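Local coordinates for amino acid adenylation domain-containing protein (Bacillus stratosphericus LAMA 585, PDB 6ULY) that probably selects a branched alpha-keto acid and activates it as the acyl adenylate, the form bound here, for nonribosomal depsipeptide synthesis, at residues D217-D222 with K267-N272; F331-I336 with F438-L443; P403-G408 with F445-R450. One frame throughout, in Å; residues are numbered along the deposited sequence.

Interaction 1 (D217-D222 with K267-N272); sequences DWMPLD and KTWAPN
A buried contact, mostly apolar but pinned by one indole-carboxylate hydrogen bond, joins residues 217-219, the last residue of strand 214-217 and the start of the loop after it, to the neighbouring parallel strand 267-270 and Pro-271. Trp-269 NE1 donates to Asp-217 OD1 over 2.9 Å; the oxygen lies in the indole plane, while the N-H comes to OD1 from above the carboxylate plane, the two planes standing 77° apart. Asp-217 OD2 accepts from the backbone N of Met-219 at 2.7 Å, an Asx turn that fixes the rotation of the carboxylate. These strands are central ones in the large mixed sheet of the AMP-binding fold, and helix 224-237 covers Trp-269, whose side chain comes within about 5 Å of the bound adenylate. Met-219 lies across the six-membered ring of Trp-269: CG makes a CH-pi contact 4.0 Å from the ring centroid. Bends at chi2 and chi3, both near -70°, then carry the sulfur onward, with Met-219 SD 3.5 Å from Pro-271 CD. Trp-218 sets CZ2 3.5 Å from Ala-270 CB. Over one face of this ring, toward its rim, water 1 accepts from Trp-218 N and donates to Trp-269 O.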
loop_
_atom_site.group_PDB
_atom_site.type_symbol
_atom_site.label_atom_id
_atom_site.label_comp_id
_atom_site.label_asym_id
_atom_site.label_seq_id
_atom_site.Cartn_x
_atom_site.Cartn_y
_atom_site.Cartn_z
ATOM N N ASP A 217 -0.105 -3.918 -32.685
ATOM C CA ASP A 217 0.091 -3.762 -31.247
ATOM C C ASP A 217 1.375 -4.470 -30.839
ATOM O O ASP A 217 1.522 -5.676 -31.067
ATOM C CB ASP A 217 -1.095 -4.327 -30.457
ATOM C CG ASP A 217 -1.120 -3.846 -29.017
ATOM O OD1 ASP A 217 -2.159 -4.025 -28.343
ATOM O OD2 ASP A 217 -0.111 -3.261 -28.564
ATOM N N TRP A 218 2.294 -3.721 -30.232
ATOM C CA TRP A 218 3.467 -4.291 -29.587
ATOM C C TRP A 218 3.399 -4.226 -28.067
ATOM O O TRP A 218 4.274 -4.788 -27.397
ATOM C CB TRP A 218 4.743 -3.580 -30.069
ATOM C CG TRP A 218 4.699 -2.088 -29.943
ATOM C CD1 TRP A 218 4.429 -1.189 -30.934
ATOM C CD2 TRP A 218 4.938 -1.319 -28.756
ATOM N NE1 TRP A 218 4.486 0.092 -30.437
ATOM C CE2 TRP A 218 4.800 0.038 -29.104
ATOM C CE3 TRP A 218 5.256 -1.648 -27.437
ATOM C CZ2 TRP A 218 4.956 1.063 -28.178
ATOM C CZ3 TRP A 218 5.416 -0.631 -26.520
ATOM C CH2 TRP A 218 5.269 0.710 -26.894
ATOM N N MET A 219 2.389 -3.567 -27.506
ATOM C CA MET A 219 2.259 -3.505 -26.063
ATOM C C MET A 219 1.944 -4.893 -25.500
ATOM O O MET A 219 1.338 -5.725 -26.180
ATOM C CB MET A 219 1.166 -2.515 -25.674
ATOM C CG MET A 219 1.622 -1.066 -25.716
ATOM S SD MET A 219 2.812 -0.694 -24.412
ATOM C CE MET A 219 1.761 -0.773 -22.956
ATOM N N PRO A 220 2.347 -5.166 -24.259
ATOM C CA PRO A 220 2.124 -6.501 -23.687
ATOM C C PRO A 220 0.651 -6.884 -23.658
ATOM O O PRO A 220 -0.218 -6.078 -23.314
ATOM C CB PRO A 220 2.685 -6.377 -22.263
ATOM C CG PRO A 220 3.594 -5.205 -22.297
ATOM C CD PRO A 220 3.016 -4.264 -23.306
ATOM N N LEU A 221 0.382 -8.147 -23.995
ATOM C CA LEU A 221 -0.960 -8.700 -23.868
ATOM C C LEU A 221 -1.397 -8.850 -22.418
ATOM O O LEU A 221 -2.579 -9.109 -22.170
ATOM C CB LEU A 221 -1.037 -10.060 -24.563
ATOM C CG LEU A 221 -1.027 -10.048 -26.091
ATOM C CD1 LEU A 221 -0.925 -11.473 -26.620
ATOM C CD2 LEU A 221 -2.271 -9.350 -26.634
ATOM N N ASP A 222 -0.475 -8.715 -21.463
ATOM C CA ASP A 222 -0.828 -8.688 -20.051
ATOM C C ASP A 222 -1.272 -7.306 -19.589
ATOM O O ASP A 222 -1.722 -7.169 -18.447
ATOM C CB ASP A 222 0.357 -9.160 -19.205
ATOM C CG ASP A 222 1.601 -8.320 -19.420
ATOM O OD1 ASP A 222 1.746 -7.277 -18.742
ATOM O OD2 ASP A 222 2.432 -8.702 -20.272
ATOM N N LYS A 267 -4.714 1.182 -37.303
ATOM C CA LYS A 267 -4.839 1.575 -35.908
ATOM C C LYS A 267 -3.726 0.929 -35.097
ATOM O O LYS A 267 -3.226 -0.145 -35.443
ATOM C CB LYS A 267 -6.206 1.190 -35.325
ATOM C CG LYS A 267 -6.445 -0.308 -35.241
ATOM C CD LYS A 267 -7.827 -0.628 -34.683
ATOM C CE LYS A 267 -7.971 -2.119 -34.428
ATOM N NZ LYS A 267 -9.289 -2.485 -33.867
ATOM N N THR A 268 -3.360 1.599 -34.007
ATOM C CA THR A 268 -2.319 1.144 -33.095
ATOM C C THR A 268 -2.462 1.958 -31.815
ATOM O O THR A 268 -3.285 2.874 -31.734
ATOM C CB THR A 268 -0.925 1.296 -33.719
ATOM O OG1 THR A 268 0.046 0.613 -32.918
ATOM C CG2 THR A 268 -0.537 2.764 -33.838
ATOM N N TRP A 269 -1.662 1.616 -30.808
ATOM C CA TRP A 269 -1.692 2.376 -29.565
ATOM C C TRP A 269 -0.386 2.202 -28.810
ATOM O O TRP A 269 0.407 1.298 -29.087
ATOM C CB TRP A 269 -2.861 1.949 -28.672
ATOM C CG TRP A 269 -2.584 0.735 -27.845
ATOM C CD1 TRP A 269 -2.556 -0.561 -28.270
ATOM C CD2 TRP A 269 -2.320 0.702 -26.439
ATOM N NE1 TRP A 269 -2.282 -1.399 -27.216
ATOM C CE2 TRP A 269 -2.137 -0.647 -26.079
ATOM C CE3 TRP A 269 -2.219 1.684 -25.448
ATOM C CZ2 TRP A 269 -1.852 -1.038 -24.775
ATOM C CZ3 TRP A 269 -1.939 1.294 -24.156
ATOM C CH2 TRP A 269 -1.758 -0.054 -23.830
ATOM N N ALA A 270 -0.188 3.082 -27.833
ATOM C CA ALA A 270 0.938 3.016 -26.913
ATOM C C ALA A 270 0.722 4.063 -25.822
ATOM O O ALA A 270 -0.026 5.025 -26.026
ATOM C CB ALA A 270 2.271 3.267 -27.637
ATOM N N PRO A 271 1.353 3.892 -24.660
ATOM C CA PRO A 271 1.393 4.984 -23.682
ATOM C C PRO A 271 2.215 6.146 -24.216
ATOM O O PRO A 271 2.938 6.040 -25.208
ATOM C CB PRO A 271 2.041 4.351 -22.444
ATOM C CG PRO A 271 1.873 2.867 -22.633
ATOM C CD PRO A 271 1.920 2.645 -24.116
ATOM N N ASN A 272 2.102 7.279 -23.523
ATOM C CA ASN A 272 2.715 8.506 -24.022
ATOM C C ASN A 272 4.226 8.369 -24.188
ATOM O O ASN A 272 4.817 9.057 -25.030
ATOM C CB ASN A 272 2.389 9.666 -23.083
ATOM C CG ASN A 272 2.766 11.010 -23.668
ATOM O OD1 ASN A 272 2.082 11.527 -24.554
ATOM N ND2 ASN A 272 3.860 11.584 -23.177
HETATM O O HOH W 1 1.387 -1.027 -29.751
#

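Interaction 2 (F331-I336 with F438-L443); sequences FGMSEI and FHTGDL. With QA7 (5'-O-{(S)-hydroxy[(4-methyl-2-oxopentanoyl)oxy]phosphoryl}adenosine), chain C; SO4 (sulfate ion), chain K.
Met-333 reaches from strand 327-333 to Thr-440 and Phe-438 of strand 438-447, passing the ribose of the bound keto acyl adenylate on its way. Its CB faces the C10 methylene of the ligand. CG, set anti to the carbonyl carbon (chi1 -46°), comes up to the ribose hydroxyl O27. Met-333 SD follows in extended line with chi2 at 176°, and lies 3.5 Å from Thr-440 CB; it also stands at the edge of the Phe-438 ring, 3.7 Å from CE2, a Met-aromatic contact. The chain turns at chi3, and Met-333 CE ends 3.4 Å from Thr-440 O, still beside O27. Phe-438 is hemmed in further by Glu-335, whose CB approaches CZ to 3.4 Å, and by Ile-336 CG2 near CD2. The carboxylate of Glu-335 accepts from neighbouring Ser-334 OG through OE1 and is bonded through OE2 to Tyr-421 OH. On the other flank, Phe-331 brings CE1 to 3.2 Å from Asp-442 OD2, with ring and carboxylate planes nearly perpendicular. That carboxylate grips both ribose hydroxyls: O27 of the adenylate donates to Asp-442 OD2 at 2.7 Å and O26 to OD1. At the phosphate end, Ser-334 N donates to O29 of the adenylate at 2.9 Å, an almost straight bond of 162°. Thr-440 OG1 accepts from the backbone N of Asp-442, an ST turn, and is also hydrogen-bonded to Val-410 O. An aspartate clasping the ribose diol, opposite a strand end that binds the phosphate through its backbone, is characteristic of the adenylate site in ANL-family adenylation domains.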
loop_
_atom_site.group_PDB
_atom_site.type_symbol
_atom_site.label_atom_id
_atom_site.label_comp_id
_atom_site.label_asym_id
_atom_site.label_seq_id
_atom_site.Cartn_x
_atom_site.Cartn_y
_atom_site.Cartn_z
ATOM N N PHE A 331 -8.241 7.049 -21.721
ATOM C CA PHE A 331 -7.989 6.680 -20.336
ATOM C C PHE A 331 -8.804 5.445 -19.987
ATOM O O PHE A 331 -9.917 5.251 -20.484
ATOM C CB PHE A 331 -8.334 7.819 -19.363
ATOM C CG PHE A 331 -8.826 7.341 -18.022
ATOM C CD1 PHE A 331 -7.933 6.944 -17.043
ATOM C CD2 PHE A 331 -10.183 7.275 -17.750
ATOM C CE1 PHE A 331 -8.385 6.498 -15.814
ATOM C CE2 PHE A 331 -10.637 6.829 -16.528
ATOM C CZ PHE A 331 -9.737 6.439 -15.559
ATOM N N GLY A 332 -8.239 4.614 -19.122
ATOM C CA GLY A 332 -8.960 3.454 -18.636
ATOM C C GLY A 332 -8.189 2.795 -17.517
ATOM O O GLY A 332 -7.129 3.266 -17.097
ATOM N N MET A 333 -8.746 1.690 -17.033
ATOM C CA MET A 333 -8.125 0.925 -15.965
ATOM C C MET A 333 -8.440 -0.543 -16.185
ATOM O O MET A 333 -9.463 -0.890 -16.779
ATOM C CB MET A 333 -8.622 1.351 -14.571
ATOM C CG MET A 333 -8.676 2.853 -14.333
ATOM S SD MET A 333 -9.375 3.280 -12.717
ATOM C CE MET A 333 -8.173 2.518 -11.623
ATOM N N SER A 334 -7.556 -1.407 -15.689
ATOM C CA SER A 334 -7.832 -2.835 -15.751
ATOM C C SER A 334 -9.163 -3.155 -15.079
ATOM O O SER A 334 -9.908 -4.025 -15.547
ATOM C CB SER A 334 -6.692 -3.618 -15.101
ATOM O OG SER A 334 -6.677 -3.407 -13.704
ATOM N N GLU A 335 -9.492 -2.440 -13.995
ATOM C CA GLU A 335 -10.721 -2.707 -13.253
ATOM C C GLU A 335 -11.976 -2.385 -14.054
ATOM O O GLU A 335 -13.060 -2.856 -13.692
ATOM C CB GLU A 335 -10.749 -1.904 -11.947
ATOM C CG GLU A 335 -9.739 -2.351 -10.910
ATOM C CD GLU A 335 -8.409 -1.636 -11.031
ATOM O OE1 GLU A 335 -8.089 -1.135 -12.132
ATOM O OE2 GLU A 335 -7.684 -1.572 -10.020
ATOM N N ILE A 336 -11.858 -1.597 -15.122
ATOM C CA ILE A 336 -13.014 -1.224 -15.934
ATOM C C ILE A 336 -12.800 -1.682 -17.375
ATOM O O ILE A 336 -13.369 -1.109 -18.313
ATOM C CB ILE A 336 -13.277 0.292 -15.847
ATOM C CG1 ILE A 336 -12.055 1.086 -16.311
ATOM C CG2 ILE A 336 -13.635 0.696 -14.407
ATOM C CD1 ILE A 336 -12.220 2.584 -16.199
ATOM N N PHE A 438 -17.503 3.178 -9.205
ATOM C CA PHE A 438 -16.158 2.660 -9.001
ATOM C C PHE A 438 -15.190 3.819 -8.800
ATOM O O PHE A 438 -15.136 4.741 -9.619
ATOM C CB PHE A 438 -15.699 1.802 -10.182
ATOM C CG PHE A 438 -14.264 1.389 -10.083
ATOM C CD1 PHE A 438 -13.905 0.263 -9.366
ATOM C CD2 PHE A 438 -13.269 2.149 -10.672
ATOM C CE1 PHE A 438 -12.579 -0.112 -9.258
ATOM C CE2 PHE A 438 -11.940 1.779 -10.566
ATOM C CZ PHE A 438 -11.597 0.649 -9.857
ATOM N N HIS A 439 -14.419 3.755 -7.720
ATOM C CA HIS A 439 -13.490 4.814 -7.345
ATOM C C HIS A 439 -12.144 4.553 -8.008
ATOM O O HIS A 439 -11.481 3.557 -7.704
ATOM C CB HIS A 439 -13.341 4.869 -5.824
ATOM C CG HIS A 439 -12.747 6.145 -5.318
ATOM N ND1 HIS A 439 -13.477 7.308 -5.195
ATOM C CD2 HIS A 439 -11.496 6.441 -4.892
ATOM C CE1 HIS A 439 -12.702 8.265 -4.719
ATOM N NE2 HIS A 439 -11.494 7.765 -4.527
ATOM N N THR A 440 -11.739 5.453 -8.907
ATOM C CA THR A 440 -10.551 5.214 -9.717
ATOM C C THR A 440 -9.266 5.530 -8.970
ATOM O O THR A 440 -8.227 4.924 -9.250
ATOM C CB THR A 440 -10.593 6.056 -10.992
ATOM O OG1 THR A 440 -10.570 7.447 -10.645
ATOM C CG2 THR A 440 -11.841 5.745 -11.807
ATOM N N GLY A 441 -9.312 6.462 -8.027
ATOM C CA GLY A 441 -8.104 7.008 -7.455
ATOM C C GLY A 441 -7.472 8.113 -8.270
ATOM O O GLY A 441 -6.443 8.657 -7.854
ATOM N N ASP A 442 -8.055 8.463 -9.414
ATOM C CA ASP A 442 -7.527 9.494 -10.293
ATOM C C ASP A 442 -8.239 10.818 -10.050
ATOM O O ASP A 442 -9.407 10.856 -9.655
ATOM C CB ASP A 442 -7.688 9.091 -11.761
ATOM C CG ASP A 442 -6.897 7.850 -12.112
ATOM O OD1 ASP A 442 -5.702 7.786 -11.757
ATOM O OD2 ASP A 442 -7.473 6.935 -12.732
ATOM N N LEU A 443 -7.520 11.904 -10.300
ATOM C CA LEU A 443 -8.054 13.251 -10.189
ATOM C C LEU A 443 -8.243 13.837 -11.579
ATOM O O LEU A 443 -7.430 13.600 -12.481
ATOM C CB LEU A 443 -7.123 14.148 -9.371
ATOM C CG LEU A 443 -6.825 13.684 -7.945
ATOM C CD1 LEU A 443 -5.839 14.632 -7.285
ATOM C CD2 LEU A 443 -8.102 13.589 -7.126
HETATM C C01 QA7 C . -6.361 3.428 -22.336
HETATM C C02 QA7 C . -5.671 2.259 -21.742
HETATM C C03 QA7 C . -6.376 0.988 -22.130
HETATM C C04 QA7 C . -5.546 2.577 -20.287
HETATM C C05 QA7 C . -5.768 1.471 -19.304
HETATM C C06 QA7 C . -4.743 1.217 -18.249
HETATM C C10 QA7 C . -4.758 2.447 -15.002
HETATM C C11 QA7 C . -4.275 3.640 -14.519
HETATM C C12 QA7 C . -5.476 4.659 -14.328
HETATM C C13 QA7 C . -4.958 5.759 -14.469
HETATM C C14 QA7 C . -3.663 5.566 -15.467
HETATM C C16 QA7 C . -4.497 5.435 -17.692
HETATM C C18 QA7 C . -4.303 7.449 -18.362
HETATM C C19 QA7 C . -4.266 8.676 -19.017
HETATM C C21 QA7 C . -3.417 9.638 -17.191
HETATM C C23 QA7 C . -3.867 7.399 -17.106
HETATM N N15 QA7 C . -3.989 6.124 -16.717
HETATM N N17 QA7 C . -4.697 6.226 -18.706
HETATM N N20 QA7 C . -3.831 9.722 -18.403
HETATM N N22 QA7 C . -3.421 8.531 -16.540
HETATM N N24 QA7 C . -4.727 8.760 -20.335
HETATM O O07 QA7 C . -4.934 0.321 -17.257
HETATM O O09 QA7 C . -3.764 1.503 -15.154
HETATM O O25 QA7 C . -3.437 4.334 -15.546
HETATM O O26 QA7 C . -4.367 6.332 -13.286
HETATM O O27 QA7 C . -6.266 4.542 -13.054
HETATM O O28 QA7 C . -3.011 -0.656 -16.215
HETATM O O29 QA7 C . -4.899 -0.586 -15.025
HETATM O O30 QA7 C . -3.780 1.801 -18.294
HETATM O O31 QA7 C . -6.729 0.869 -19.344
HETATM P P08 QA7 C . -4.117 0.169 -15.905
HETATM S S SO4 K . -11.246 8.917 -1.018
HETATM O O1 SO4 K . -12.140 7.818 -0.690
HETATM O O2 SO4 K . -10.887 9.636 0.177
HETATM O O3 SO4 K . -11.876 9.829 -1.940
HETATM O O4 SO4 K . -10.065 8.381 -1.626
#

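Interaction 3 (P403-G408 with F445-R450); sequences PEDHIG and FLHEGR
With CG anti to its carbonyl carbon (chi1 -71°) and the chain extended beyond it, Glu-404 stretches along the backbone of Leu-446 and delivers its carboxylate to the turn that follows strand 438-447. Asp-405 has a similar first torsion, which swings its carboxylate back to His-447 although its CB points away from that strand. The two acids thus hold successive parts of the same hairpin end. Glu-404 OE1 accepts from Glu-448 N at 2.8 Å and Glu-404 OE2 from Gly-449 N at 2.9 Å. Two adjacent amides therefore grip the group, both N-H groups arriving on the syn side, tilted out of the carboxylate plane by 33° and 22°. Those amides belong to a type I' beta turn from His-447 to Arg-450, which links strands 438-447 and 450-456, the last two strands of a five-stranded antiparallel sheet; positive phi at Gly-449 suits the glycine there. Asp-405 OD1 receives His-447 ND1 on its syn lone pair at 2.7 Å, close to the imidazole plane. A carboxylate so near would be expected to favour a protonated imidazole. Between these side-chain bonds, the backbone N of Asp-405 donates to Leu-446 O at 2.9 Å, and Glu-404 CB packs 3.2 Å from that same carbonyl oxygen. Water 2 adds a bridge, donating to Pro-403 O and accepting from the backbone N of both His-406 and Leu-446. At the other end of the contact, Phe-445 sets CB 3.4 Å from His-406 O, while its ring meets Ile-407 CG1 at CD2. On the far side of the turn, Arg-450 forms a salt bridge with Glu-382.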
loop_
_atom_site.group_PDB
_atom_site.type_symbol
_atom_site.label_atom_id
_atom_site.label_comp_id
_atom_site.label_asym_id
_atom_site.label_seq_id
_atom_site.Cartn_x
_atom_site.Cartn_y
_atom_site.Cartn_z
ATOM N N PRO A 403 -19.317 20.525 -9.876
ATOM C CA PRO A 403 -19.667 21.033 -11.205
ATOM C C PRO A 403 -18.529 20.788 -12.186
ATOM O O PRO A 403 -17.422 20.393 -11.817
ATOM C CB PRO A 403 -19.895 22.535 -10.978
ATOM C CG PRO A 403 -19.481 22.819 -9.542
ATOM C CD PRO A 403 -18.798 21.595 -9.008
ATOM N N GLU A 404 -18.823 21.024 -13.460
ATOM C CA GLU A 404 -17.784 20.921 -14.472
ATOM C C GLU A 404 -16.702 21.965 -14.204
ATOM O O GLU A 404 -16.919 22.960 -13.507
ATOM C CB GLU A 404 -18.372 21.096 -15.872
ATOM C CG GLU A 404 -19.224 19.922 -16.345
ATOM C CD GLU A 404 -19.274 19.810 -17.864
ATOM O OE1 GLU A 404 -19.003 20.823 -18.544
ATOM O OE2 GLU A 404 -19.577 18.711 -18.381
ATOM N N ASP A 405 -15.513 21.709 -14.748
ATOM C CA ASP A 405 -14.359 22.597 -14.582
ATOM C C ASP A 405 -13.937 22.711 -13.116
ATOM O O ASP A 405 -13.460 23.760 -12.673
ATOM C CB ASP A 405 -14.643 23.985 -15.168
ATOM C CG ASP A 405 -14.865 23.953 -16.671
ATOM O OD1 ASP A 405 -14.117 23.238 -17.371
ATOM O OD2 ASP A 405 -15.791 24.643 -17.152
ATOM N N HIS A 406 -14.108 21.629 -12.357
ATOM C CA HIS A 406 -13.664 21.545 -10.969
ATOM C C HIS A 406 -12.895 20.245 -10.799
ATOM O O HIS A 406 -13.447 19.164 -11.031
ATOM C CB HIS A 406 -14.845 21.591 -9.994
ATOM C CG HIS A 406 -15.354 22.970 -9.711
ATOM N ND1 HIS A 406 -15.084 23.636 -8.533
ATOM C CD2 HIS A 406 -16.129 23.804 -10.444
ATOM C CE1 HIS A 406 -15.664 24.823 -8.558
ATOM N NE2 HIS A 406 -16.305 24.949 -9.706
ATOM N N ILE A 407 -11.631 20.345 -10.392
ATOM C CA ILE A 407 -10.819 19.152 -10.193
ATOM C C ILE A 407 -11.323 18.390 -8.977
ATOM O O ILE A 407 -11.429 18.943 -7.878
ATOM C CB ILE A 407 -9.337 19.524 -10.036
ATOM C CG1 ILE A 407 -8.790 20.065 -11.363
ATOM C CG2 ILE A 407 -8.541 18.306 -9.570
ATOM C CD1 ILE A 407 -7.359 20.554 -11.297
ATOM N N GLY A 408 -11.630 17.111 -9.171
ATOM C CA GLY A 408 -12.068 16.259 -8.085
ATOM C C GLY A 408 -11.738 14.803 -8.339
ATOM O O GLY A 408 -10.921 14.487 -9.209
ATOM N N PHE A 445 -11.292 16.503 -14.115
ATOM C CA PHE A 445 -12.502 17.298 -14.213
ATOM C C PHE A 445 -13.253 16.907 -15.476
ATOM O O PHE A 445 -12.728 16.220 -16.354
ATOM C CB PHE A 445 -12.189 18.802 -14.209
ATOM C CG PHE A 445 -11.309 19.239 -15.336
ATOM C CD1 PHE A 445 -11.858 19.704 -16.521
ATOM C CD2 PHE A 445 -9.930 19.188 -15.215
ATOM C CE1 PHE A 445 -11.050 20.105 -17.564
ATOM C CE2 PHE A 445 -9.115 19.588 -16.257
ATOM C CZ PHE A 445 -9.676 20.050 -17.432
ATOM N N LEU A 446 -14.504 17.340 -15.545
ATOM C CA LEU A 446 -15.331 17.186 -16.730
ATOM C C LEU A 446 -15.569 18.559 -17.341
ATOM O O LEU A 446 -15.731 19.550 -16.622
ATOM C CB LEU A 446 -16.660 16.504 -16.393
ATOM C CG LEU A 446 -16.599 14.978 -16.273
ATOM C CD1 LEU A 446 -17.851 14.425 -15.610
ATOM C CD2 LEU A 446 -16.411 14.339 -17.639
ATOM N N HIS A 447 -15.557 18.614 -18.668
ATOM C CA HIS A 447 -15.733 19.865 -19.397
ATOM C C HIS A 447 -16.461 19.520 -20.686
ATOM O O HIS A 447 -15.909 18.811 -21.533
ATOM C CB HIS A 447 -14.388 20.532 -19.676
ATOM C CG HIS A 447 -14.482 21.741 -20.553
ATOM N ND1 HIS A 447 -14.614 23.017 -20.052
ATOM C CD2 HIS A 447 -14.463 21.867 -21.902
ATOM C CE1 HIS A 447 -14.674 23.878 -21.052
ATOM N NE2 HIS A 447 -14.585 23.206 -22.185
ATOM N N GLU A 448 -17.696 19.999 -20.828
ATOM C CA GLU A 448 -18.539 19.649 -21.970
ATOM C C GLU A 448 -18.721 18.138 -22.075
ATOM O O GLU A 448 -18.801 17.582 -23.175
ATOM C CB GLU A 448 -17.969 20.210 -23.276
ATOM C CG GLU A 448 -17.789 21.723 -23.282
ATOM C CD GLU A 448 -19.100 22.477 -23.149
ATOM O OE1 GLU A 448 -20.123 22.003 -23.689
ATOM O OE2 GLU A 448 -19.105 23.545 -22.500
ATOM N N GLY A 449 -18.780 17.465 -20.928
ATOM C CA GLY A 449 -18.960 16.028 -20.897
ATOM C C GLY A 449 -17.718 15.226 -21.198
ATOM O O GLY A 449 -17.804 13.996 -21.298
ATOM N N ARG A 450 -16.568 15.877 -21.342
ATOM C CA ARG A 450 -15.319 15.217 -21.694
ATOM C C ARG A 450 -14.397 15.205 -20.483
ATOM O O ARG A 450 -14.202 16.238 -19.833
ATOM C CB ARG A 450 -14.656 15.922 -22.879
ATOM C CG ARG A 450 -15.548 15.987 -24.122
ATOM C CD ARG A 450 -14.829 16.589 -25.318
ATOM N NE ARG A 450 -14.440 17.980 -25.097
ATOM C CZ ARG A 450 -15.131 19.041 -25.513
ATOM N NH1 ARG A 450 -16.267 18.889 -26.182
ATOM N NH2 ARG A 450 -14.679 20.262 -25.259
HETATM O O HOH W 2 -15.372 18.963 -13.042
#

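From the N terminus, interaction 1 comes first: it closes a largely helical excursion of 44 residues between two neighbouring strands of the nine-stranded mixed sheet, and is complete before the others open. Residues 331-336, at the end of another strand of that sheet, then open interaction 2. Segment 403-408 opens interaction 3 before 438-443 closes interaction 2, and 445-450 closes interaction 3 last, so these two cross. Both use strand 438-447 and touch where Leu-443 packs on Gly-408. Interaction 2 thereby ties the mixed sheet to the five-stranded antiparallel sheet beside the bound adenylate, whereas interaction 3 secures the latter sheet's hairpin end, its centre 28 Å from that of interaction 1.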